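Local coordinates for protein cytochrome P450 268A2 Cyp268A2 (Mycobacterium marinum, PDB 6BLD) that belongs to the cytochrome P450 family of haem-thiolate proteins and holds (3E,5E)-6,10-dimethylundeca-3,5,9-trien-2-one in a pocket beside its haem, at residues Asp15-Ala20 with Pro59-Val64; Val170-Ala175 with Ala252-Leu257; Val362-Gly367 with His376-Gln381. All blocks are in the same frame, centred on the assembly; numbering follows the deposited sequence.

Interaction 1 of 3, residues Asp15-Ala20 with Pro59-Val64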
loop_
_atom_site.group_PDB
_atom_site.type_symbol
_atom_site.label_atom_id
_atom_site.label_comp_id
_atom_site.label_asym_id
_atom_site.label_seq_id
_atom_site.Cartn_x
_atom_site.Cartn_y
_atom_site.Cartn_z
ATOM N N ASP A 15 0.429 -17.642 16.251
ATOM C CA ASP A 15 -0.503 -17.706 15.134
ATOM C C ASP A 15 -0.408 -16.425 14.312
ATOM O O ASP A 15 -0.698 -15.334 14.817
ATOM C CB ASP A 15 -1.929 -17.920 15.642
ATOM C CG ASP A 15 -2.972 -17.742 14.557
ATOM O OD1 ASP A 15 -2.675 -18.029 13.377
ATOM O OD2 ASP A 15 -4.098 -17.315 14.888
ATOM N N LEU A 16 -0.004 -16.563 13.049
ATOM C CA LEU A 16 0.015 -15.455 12.100
ATOM C C LEU A 16 -0.801 -15.749 10.848
ATOM O O LEU A 16 -0.681 -15.015 9.858
ATOM C CB LEU A 16 1.453 -15.110 11.697
ATOM C CG LEU A 16 2.464 -14.763 12.788
ATOM C CD1 LEU A 16 3.803 -14.426 12.156
ATOM C CD2 LEU A 16 1.969 -13.610 13.642
ATOM N N SER A 17 -1.625 -16.799 10.859
ATOM C CA SER A 17 -2.290 -17.269 9.653
ATOM C C SER A 17 -3.809 -17.289 9.730
ATOM O O SER A 17 -4.455 -17.320 8.676
ATOM C CB SER A 17 -1.808 -18.686 9.298
ATOM O OG SER A 17 -0.420 -18.829 9.541
ATOM N N SER A 18 -4.396 -17.277 10.922
ATOM C CA SER A 18 -5.834 -17.445 11.049
ATOM C C SER A 18 -6.577 -16.174 10.641
ATOM O O SER A 18 -6.027 -15.070 10.641
ATOM C CB SER A 18 -6.209 -17.828 12.481
ATOM O OG SER A 18 -6.145 -16.707 13.344
ATOM N N ARG A 19 -7.852 -16.353 10.287
ATOM C CA ARG A 19 -8.701 -15.213 9.959
ATOM C C ARG A 19 -8.919 -14.320 11.174
ATOM O O ARG A 19 -8.960 -13.091 11.049
ATOM C CB ARG A 19 -10.042 -15.704 9.412
ATOM C CG ARG A 19 -10.056 -15.982 7.919
ATOM C CD ARG A 19 -9.322 -14.902 7.148
ATOM N NE ARG A 19 -9.101 -15.279 5.755
ATOM C CZ ARG A 19 -9.905 -14.936 4.754
ATOM N NH1 ARG A 19 -10.983 -14.201 4.990
ATOM N NH2 ARG A 19 -9.628 -15.323 3.515
ATOM N N ALA A 20 -9.063 -14.923 12.357
ATOM C CA ALA A 20 -9.330 -14.145 13.561
ATOM C C ALA A 20 -8.140 -13.268 13.931
ATOM O O ALA A 20 -8.320 -12.151 14.428
ATOM C CB ALA A 20 -9.690 -15.076 14.717
ATOM N N PRO A 59 3.627 -25.295 1.700
ATOM C CA PRO A 59 3.841 -25.841 3.049
ATOM C C PRO A 59 3.826 -24.790 4.135
ATOM O O PRO A 59 3.650 -25.140 5.309
ATOM C CB PRO A 59 5.219 -26.506 2.940
ATOM C CG PRO A 59 5.931 -25.685 1.918
ATOM C CD PRO A 59 4.887 -25.178 0.945
ATOM N N GLY A 60 3.995 -23.532 3.788
ATOM C CA GLY A 60 3.987 -22.475 4.768
ATOM C C GLY A 60 4.809 -21.295 4.280
ATOM O O GLY A 60 4.943 -21.076 3.077
ATOM N N PHE A 61 5.347 -20.551 5.243
ATOM C CA PHE A 61 6.129 -19.361 4.941
ATOM C C PHE A 61 7.013 -19.031 6.133
ATOM O O PHE A 61 6.761 -19.466 7.260
ATOM C CB PHE A 61 5.228 -18.168 4.597
ATOM C CG PHE A 61 4.410 -17.669 5.758
ATOM C CD1 PHE A 61 3.166 -18.212 6.030
ATOM C CD2 PHE A 61 4.885 -16.654 6.577
ATOM C CE1 PHE A 61 2.412 -17.755 7.097
ATOM C CE2 PHE A 61 4.136 -16.196 7.644
ATOM C CZ PHE A 61 2.899 -16.747 7.904
ATOM N N TRP A 62 8.052 -18.245 5.865
ATOM C CA TRP A 62 8.931 -17.712 6.895
ATOM C C TRP A 62 8.461 -16.315 7.278
ATOM O O TRP A 62 8.284 -15.455 6.409
ATOM C CB TRP A 62 10.379 -17.660 6.409
ATOM C CG TRP A 62 11.055 -18.993 6.335
ATOM C CD1 TRP A 62 11.290 -19.731 5.212
ATOM C CD2 TRP A 62 11.596 -19.743 7.428
ATOM N NE1 TRP A 62 11.941 -20.897 5.539
ATOM C CE2 TRP A 62 12.140 -20.928 6.894
ATOM C CE3 TRP A 62 11.670 -19.529 8.808
ATOM C CZ2 TRP A 62 12.749 -21.894 7.691
ATOM C CZ3 TRP A 62 12.276 -20.490 9.597
ATOM C CH2 TRP A 62 12.808 -21.657 9.036
ATOM N N ALA A 63 8.264 -16.089 8.574
ATOM C CA ALA A 63 7.823 -14.794 9.075
ATOM C C ALA A 63 9.040 -13.938 9.402
ATOM O O ALA A 63 9.873 -14.324 10.228
ATOM C CB ALA A 63 6.934 -14.965 10.306
ATOM N N VAL A 64 9.140 -12.779 8.755
ATOM C CA VAL A 64 10.239 -11.840 8.954
ATOM C C VAL A 64 9.675 -10.626 9.678
ATOM O O VAL A 64 8.910 -9.845 9.098
ATOM C CB VAL A 64 10.897 -11.440 7.627
ATOM C CG1 VAL A 64 12.010 -10.438 7.875
ATOM C CG2 VAL A 64 11.426 -12.666 6.910
#

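Interaction 2 of 3, residues Val170-Ala175 with Ala252-Leu257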
loop_
_atom_site.group_PDB
_atom_site.type_symbol
_atom_site.label_atom_id
_atom_site.label_comp_id
_atom_site.label_asym_id
_atom_site.label_seq_id
_atom_site.Cartn_x
_atom_site.Cartn_y
_atom_site.Cartn_z
ATOM N N VAL A 170 -2.869 9.791 -15.100
ATOM C CA VAL A 170 -3.134 8.787 -16.124
ATOM C C VAL A 170 -4.095 9.310 -17.186
ATOM O O VAL A 170 -4.035 8.878 -18.344
ATOM C CB VAL A 170 -3.667 7.502 -15.467
ATOM C CG1 VAL A 170 -3.752 6.368 -16.477
ATOM C CG2 VAL A 170 -2.792 7.109 -14.294
ATOM N N GLY A 171 -4.981 10.236 -16.826
ATOM C CA GLY A 171 -5.979 10.727 -17.752
ATOM C C GLY A 171 -7.299 9.993 -17.710
ATOM O O GLY A 171 -7.959 9.870 -18.749
ATOM N N ILE A 172 -7.703 9.498 -16.547
ATOM C CA ILE A 172 -8.969 8.765 -16.434
ATOM C C ILE A 172 -10.129 9.724 -16.680
ATOM O O ILE A 172 -10.152 10.826 -16.101
ATOM C CB ILE A 172 -9.081 8.109 -15.054
ATOM C CG1 ILE A 172 -7.841 7.255 -14.769
ATOM C CG2 ILE A 172 -10.355 7.262 -14.956
ATOM C CD1 ILE A 172 -7.920 6.469 -13.482
ATOM N N PRO A 173 -11.108 9.362 -17.515
ATOM C CA PRO A 173 -12.275 10.231 -17.699
ATOM C C PRO A 173 -13.016 10.442 -16.387
ATOM O O PRO A 173 -13.039 9.571 -15.515
ATOM C CB PRO A 173 -13.135 9.464 -18.712
ATOM C CG PRO A 173 -12.177 8.565 -19.423
ATOM C CD PRO A 173 -11.147 8.184 -18.398
ATOM N N GLU A 174 -13.622 11.626 -16.254
ATOM C CA GLU A 174 -14.253 11.996 -14.992
ATOM C C GLU A 174 -15.384 11.046 -14.619
ATOM O O GLU A 174 -15.585 10.756 -13.433
ATOM C CB GLU A 174 -14.771 13.432 -15.067
ATOM C CG GLU A 174 -15.426 13.911 -13.788
ATOM C CD GLU A 174 -14.424 14.430 -12.775
ATOM O OE1 GLU A 174 -13.249 14.638 -13.146
ATOM O OE2 GLU A 174 -14.812 14.633 -11.606
ATOM N N ALA A 175 -16.123 10.541 -15.609
ATOM C CA ALA A 175 -17.226 9.630 -15.327
ATOM C C ALA A 175 -16.756 8.303 -14.742
ATOM O O ALA A 175 -17.570 7.573 -14.170
ATOM C CB ALA A 175 -18.039 9.378 -16.598
ATOM N N ALA A 252 -2.890 -4.839 -16.781
ATOM C CA ALA A 252 -2.370 -5.274 -15.489
ATOM C C ALA A 252 -1.666 -4.133 -14.765
ATOM O O ALA A 252 -1.783 -4.000 -13.541
ATOM C CB ALA A 252 -1.425 -6.461 -15.674
ATOM N N PHE A 253 -0.932 -3.295 -15.502
ATOM C CA PHE A 253 -0.276 -2.159 -14.863
ATOM C C PHE A 253 -1.291 -1.111 -14.424
ATOM O O PHE A 253 -1.103 -0.450 -13.395
ATOM C CB PHE A 253 0.759 -1.534 -15.796
ATOM C CG PHE A 253 1.263 -0.203 -15.317
ATOM C CD1 PHE A 253 2.188 -0.128 -14.289
ATOM C CD2 PHE A 253 0.788 0.974 -15.870
ATOM C CE1 PHE A 253 2.644 1.093 -13.834
ATOM C CE2 PHE A 253 1.240 2.197 -15.420
ATOM C CZ PHE A 253 2.168 2.258 -14.400
ATOM N N PHE A 254 -2.366 -0.936 -15.199
ATOM C CA PHE A 254 -3.414 0.000 -14.805
ATOM C C PHE A 254 -4.032 -0.404 -13.473
ATOM O O PHE A 254 -4.314 0.450 -12.626
ATOM C CB PHE A 254 -4.483 0.083 -15.894
ATOM C CG PHE A 254 -5.564 1.086 -15.605
ATOM C CD1 PHE A 254 -5.359 2.435 -15.847
ATOM C CD2 PHE A 254 -6.783 0.681 -15.088
ATOM C CE1 PHE A 254 -6.352 3.362 -15.579
ATOM C CE2 PHE A 254 -7.781 1.603 -14.818
ATOM C CZ PHE A 254 -7.564 2.945 -15.065
ATOM N N VAL A 255 -4.247 -1.707 -13.271
ATOM C CA VAL A 255 -4.744 -2.192 -11.989
ATOM C C VAL A 255 -3.714 -1.947 -10.896
ATOM O O VAL A 255 -4.035 -1.426 -9.823
ATOM C CB VAL A 255 -5.117 -3.682 -12.085
ATOM C CG1 VAL A 255 -5.568 -4.203 -10.724
ATOM C CG2 VAL A 255 -6.202 -3.889 -13.133
ATOM N N LEU A 256 -2.462 -2.325 -11.150
ATOM C CA LEU A 256 -1.400 -2.068 -10.182
ATOM C C LEU A 256 -1.333 -0.590 -9.817
ATOM O O LEU A 256 -1.274 -0.235 -8.632
ATOM C CB LEU A 256 -0.064 -2.544 -10.751
ATOM C CG LEU A 256 1.199 -2.144 -9.986
ATOM C CD1 LEU A 256 1.153 -2.619 -8.536
ATOM C CD2 LEU A 256 2.459 -2.629 -10.692
ATOM N N LEU A 257 -1.383 0.288 -10.826
ATOM C CA LEU A 257 -1.301 1.722 -10.570
ATOM C C LEU A 257 -2.530 2.224 -9.822
ATOM O O LEU A 257 -2.412 3.060 -8.918
ATOM C CB LEU A 257 -1.128 2.479 -11.884
ATOM C CG LEU A 257 -0.905 3.992 -11.842
ATOM C CD1 LEU A 257 0.234 4.326 -10.901
ATOM C CD2 LEU A 257 -0.604 4.472 -13.248
#

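Interaction 3 of 3, residues Val362-Gly367 with His376-Gln381. With HEM (protoporphyrin IX containing Fe), chain B.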
loop_
_atom_site.group_PDB
_atom_site.type_symbol
_atom_site.label_atom_id
_atom_site.label_comp_id
_atom_site.label_asym_id
_atom_site.label_seq_id
_atom_site.Cartn_x
_atom_site.Cartn_y
_atom_site.Cartn_z
ATOM N N VAL A 362 9.827 1.246 7.180
ATOM C CA VAL A 362 9.680 0.437 5.976
ATOM C C VAL A 362 8.242 0.522 5.482
ATOM O O VAL A 362 7.684 -0.463 4.985
ATOM C CB VAL A 362 10.096 -1.025 6.227
ATOM C CG1 VAL A 362 11.610 -1.130 6.345
ATOM C CG2 VAL A 362 9.416 -1.572 7.472
ATOM N N GLY A 363 7.633 1.703 5.611
ATOM C CA GLY A 363 6.287 1.888 5.092
ATOM C C GLY A 363 6.229 1.776 3.580
ATOM O O GLY A 363 5.264 1.250 3.021
ATOM N N PHE A 364 7.263 2.270 2.899
ATOM C CA PHE A 364 7.413 2.098 1.463
ATOM C C PHE A 364 8.197 0.838 1.112
ATOM O O PHE A 364 8.741 0.743 0.006
ATOM C CB PHE A 364 8.090 3.326 0.849
ATOM C CG PHE A 364 7.281 4.590 0.968
ATOM C CD1 PHE A 364 6.091 4.737 0.275
ATOM C CD2 PHE A 364 7.719 5.635 1.767
ATOM C CE1 PHE A 364 5.349 5.902 0.381
ATOM C CE2 PHE A 364 6.982 6.801 1.876
ATOM C CZ PHE A 364 5.795 6.934 1.183
ATOM N N GLY A 365 8.264 -0.125 2.028
ATOM C CA GLY A 365 9.042 -1.327 1.828
ATOM C C GLY A 365 10.442 -1.210 2.402
ATOM O O GLY A 365 10.878 -0.160 2.881
ATOM N N GLY A 366 11.164 -2.326 2.350
ATOM C CA GLY A 366 12.519 -2.361 2.857
ATOM C C GLY A 366 13.566 -1.751 1.958
ATOM O O GLY A 366 14.754 -1.791 2.292
ATOM N N GLY A 367 13.166 -1.184 0.826
ATOM C CA GLY A 367 14.096 -0.577 -0.102
ATOM C C GLY A 367 14.629 -1.565 -1.123
ATOM O O GLY A 367 14.534 -2.782 -0.973
ATOM N N HIS A 376 7.479 9.820 -3.763
ATOM C CA HIS A 376 7.487 11.278 -3.817
ATOM C C HIS A 376 6.086 11.826 -4.051
ATOM O O HIS A 376 5.708 12.853 -3.476
ATOM C CB HIS A 376 8.442 11.760 -4.908
ATOM C CG HIS A 376 9.801 11.138 -4.835
ATOM N ND1 HIS A 376 10.641 11.310 -3.755
ATOM C CD2 HIS A 376 10.466 10.341 -5.705
ATOM C CE1 HIS A 376 11.765 10.648 -3.965
ATOM N NE2 HIS A 376 11.684 10.052 -5.141
ATOM N N LEU A 377 5.300 11.150 -4.892
ATOM C CA LEU A 377 3.929 11.585 -5.134
ATOM C C LEU A 377 3.073 11.430 -3.885
ATOM O O LEU A 377 2.255 12.303 -3.572
ATOM C CB LEU A 377 3.329 10.798 -6.297
ATOM C CG LEU A 377 1.890 11.141 -6.677
ATOM C CD1 LEU A 377 1.847 12.453 -7.444
ATOM C CD2 LEU A 377 1.275 10.015 -7.492
ATOM N N ALA A 378 3.244 10.323 -3.158
ATOM C CA ALA A 378 2.488 10.127 -1.927
ATOM C C ALA A 378 2.817 11.203 -0.901
ATOM O O ALA A 378 1.915 11.767 -0.271
ATOM C CB ALA A 378 2.765 8.740 -1.355
ATOM N N ARG A 379 4.108 11.502 -0.724
ATOM C CA ARG A 379 4.509 12.524 0.238
ATOM C C ARG A 379 3.930 13.884 -0.126
ATOM O O ARG A 379 3.504 14.639 0.755
ATOM C CB ARG A 379 6.033 12.595 0.320
ATOM C CG ARG A 379 6.678 11.348 0.898
ATOM C CD ARG A 379 8.195 11.425 0.837
ATOM N NE ARG A 379 8.817 10.330 1.576
ATOM C CZ ARG A 379 9.687 9.472 1.054
ATOM N NH1 ARG A 379 10.052 9.581 -0.217
ATOM N NH2 ARG A 379 10.198 8.505 1.806
ATOM N N ALA A 380 3.902 14.211 -1.420
ATOM C CA ALA A 380 3.321 15.482 -1.843
ATOM C C ALA A 380 1.832 15.538 -1.529
ATOM O O ALA A 380 1.304 16.598 -1.173
ATOM C CB ALA A 380 3.567 15.702 -3.336
ATOM N N GLN A 381 1.137 14.404 -1.651
ATOM C CA GLN A 381 -0.290 14.378 -1.343
ATOM C C GLN A 381 -0.541 14.559 0.149
ATOM O O GLN A 381 -1.463 15.284 0.544
ATOM C CB GLN A 381 -0.907 13.069 -1.836
ATOM C CG GLN A 381 -0.948 12.933 -3.345
ATOM C CD GLN A 381 -1.731 11.718 -3.792
ATOM O OE1 GLN A 381 -2.868 11.507 -3.369
ATOM N NE2 GLN A 381 -1.123 10.906 -4.648
HETATM C CHA HEM B . 5.469 -0.387 -4.576
HETATM C CHB HEM B . 2.805 2.952 -6.885
HETATM C CHC HEM B . 1.888 5.149 -2.651
HETATM C CHD HEM B . 3.814 1.319 -0.353
HETATM C C1A HEM B . 4.839 0.326 -5.575
HETATM C C2A HEM B . 4.870 0.030 -6.994
HETATM C C3A HEM B . 4.139 0.949 -7.628
HETATM C C4A HEM B . 3.610 1.864 -6.637
HETATM C CMA HEM B . 3.898 1.025 -9.152
HETATM C CAA HEM B . 5.630 -1.140 -7.654
HETATM C CBA HEM B . 7.088 -0.730 -7.837
HETATM C CGA HEM B . 7.903 -1.908 -8.305
HETATM O O1A HEM B . 9.022 -1.689 -8.837
HETATM O O2A HEM B . 7.431 -3.065 -8.156
HETATM C C1B HEM B . 2.379 3.874 -5.954
HETATM C C2B HEM B . 1.718 5.125 -6.248
HETATM C C3B HEM B . 1.460 5.748 -5.100
HETATM C C4B HEM B . 1.946 4.907 -4.012
HETATM C CMB HEM B . 1.372 5.663 -7.654
HETATM C CAB HEM B . 0.754 7.123 -5.042
HETATM C CBB HEM B . 0.593 7.810 -3.912
HETATM C C1C HEM B . 2.337 4.304 -1.653
HETATM C C2C HEM B . 2.294 4.561 -0.225
HETATM C C3C HEM B . 2.821 3.491 0.403
HETATM C C4C HEM B . 3.225 2.539 -0.606
HETATM C CMC HEM B . 1.708 5.852 0.396
HETATM C CAC HEM B . 3.039 3.220 1.910
HETATM C CBC HEM B . 2.908 4.152 2.859
HETATM C C1D HEM B . 4.449 0.525 -1.281
HETATM C C2D HEM B . 5.197 -0.683 -1.009
HETATM C C3D HEM B . 5.654 -1.160 -2.173
HETATM C C4D HEM B . 5.213 -0.264 -3.227
HETATM C CMD HEM B . 5.414 -1.302 0.389
HETATM C CAD HEM B . 6.510 -2.433 -2.366
HETATM C CBD HEM B . 7.959 -2.120 -2.002
HETATM C CGD HEM B . 8.821 -3.351 -2.123
HETATM O O1D HEM B . 10.035 -3.264 -1.802
HETATM O O2D HEM B . 8.299 -4.419 -2.534
HETATM N NA HEM B . 4.059 1.454 -5.394
HETATM N NB HEM B . 2.501 3.773 -4.581
HETATM N NC HEM B . 2.913 3.063 -1.845
HETATM N ND HEM B . 4.481 0.751 -2.642
HETATM FE FE HEM B . 3.694 2.381 -3.604
#

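Interaction 1 of 3, residues Asp15-Ala20 with Pro59-Val64
Leu16 and Ala63 make the closest approach here, with Leu16 CD1 3.7 Å from Ala63 CB. CG of Leu16 stands opposite the carbonyl carbon (chi1 -56°), and the extended second torsion carries CD1 out to the strand. Beside it, Phe61 turns the edge of its ring toward 15-20: Leu16 CB lies 4.4 Å from Phe61 CZ, near the ring plane, and Ser17 OG is 3.9 Å from Phe61 CE1, also at the edge. That hydroxyl is not bonded to the ring; its hydrogen-bond partner is the carbonyl of Pro46. The ring is further enclosed by His45, whose plane is inclined to it by only about 20°, and by Phe88, edge-to-face.

Asp15 and Ser18, by contrast, have no contact with the strand and are partly exposed; their polar groups bond within 15-20 and to the helix that follows. Asp15 OD1 accepts two hydrogen bonds from backbone N-H groups: Ser17 N at 3.0 Å, from above the carboxylate plane, and Ser18 N at 3.1 Å, on the syn lone pair. Ser18 OG donates to Asp15 OD2 (2.6 Å) while capping Phe21 N, so three hydrogen bonds hold the carboxylate. The arrangement is an Asx turn, extended to an Asx motif, running into a serine N-cap at the start of helix 19-23, packed against strand 61-64 of the mixed sheet of a P450 fold.

Interaction 2 of 3, residues Val170-Ala175 with Ala252-Leu257
Val170 reaches across to both Leu257 and Phe254 through its two methyl branches, and no hydrogen bond joins the segments. The tightest contact is purely aliphatic: Val170 CG2 lies 3.6 Å from Leu257 CD2, the two side chains lying alongside each other and running opposite ways.

The remaining contacts are aliphatic to aromatic. With CG of Phe254 trans to the backbone nitrogen (chi1 -177°), its ring extends from the helix so that the far end meets both residues. Val170 CG1 comes to the ring edge, near its plane, 4.1 Å from Phe254 CE1, whereas Ile172 CD1 approaches obliquely, 3.9 Å from Phe254 CZ. Between them Gly171, the first residue to leave helical angles, has a positive phi, and Ile172 beyond it points toward 252-257 as well.

Segment 252-257 belongs to helix 247-278, the long helix that runs past the haem in the P450 fold, and Leu257 also touches the haem. Leu219 and Phe232 pack on Val170, Ala216 adjoins Phe254, and Leu166 meets Ile172 and Leu257, so that the end of helix 160-170 and the loop after it pack among helices 201-225, 231-237 and 247-278.

Interaction 3 of 3, residues Val362-Gly367 with His376-Gln381
The ring of Phe364 is wedged between Arg379, Ala378 and the haem. On the helix side, Ala378 CB approaches the ring edge, near its plane, 4.2 Å from Phe364 CE1. Arg379 meets the other side of the ring rim with its guanidinium: Phe364 CE2 sits over one face of that group, 3.6 Å from Arg379 NH2, and the two planes are 66° apart, so the flat groups are steeply inclined rather than stacked. Toward the porphyrin, Phe364 CE1 comes within 3.4 Å of HEM C2C, in an oblique approach.

Both segments also touch haem substituents. Gly363 O lies 3.2 Å from HEM CAC on one vinyl group, and Ala378 CB is 3.5 Å from HEM CBB, the end of the other vinyl, which Gln381 NE2 also reaches at 3.6 Å. Leu377 adds its CD2 methyl beside that second vinyl.

A second shell helps to position these groups. The Arg379 chain runs extended from CG to NE, and the salt bridge of NE to Glu299 probably restrains the guanidinium beside Phe364; His376 ND1 lies in plane at the guanidinium edge. A type I turn from Val362 to Gly365, closed by a weak backbone bond, presents Phe364 to the haem, and Phe371 and Cys372 also pack on its ring. The glycine-rich segment, its phenylalanine and the nearby cysteine are consistent with the haem-binding loop of P450s.

This loop precedes helix 375-392, whose Ala378 and Gln381 contact Thr265 of helix 247-278; Leu377 rests on Thr165 and Met169 of helix 160-170 and on Ile133 of helix 123-147, and His376 and Ala380 touch Val126 of helix 123-147.

From the N terminus, the three contacts follow one another in series, none nested in or crossing another. Interaction 1 closes a loop of 38 residues and ties the N-terminal turn to the mixed sheet. Interaction 2 spans 76 residues, more than half of them helical, and joins the end of helix 160-170 to helix 247-278. Interaction 3 closes only eight residues, linking the haem-binding loop to helix 375-392. Interactions 2 and 3, with centres about 20 Å apart, both touch the haem, and helix 160-170, whose end takes part in interaction 2, also packs on helix 375-392. The centre of interaction 1 lies about 33 Å from that of interaction 2, across the chain's centre.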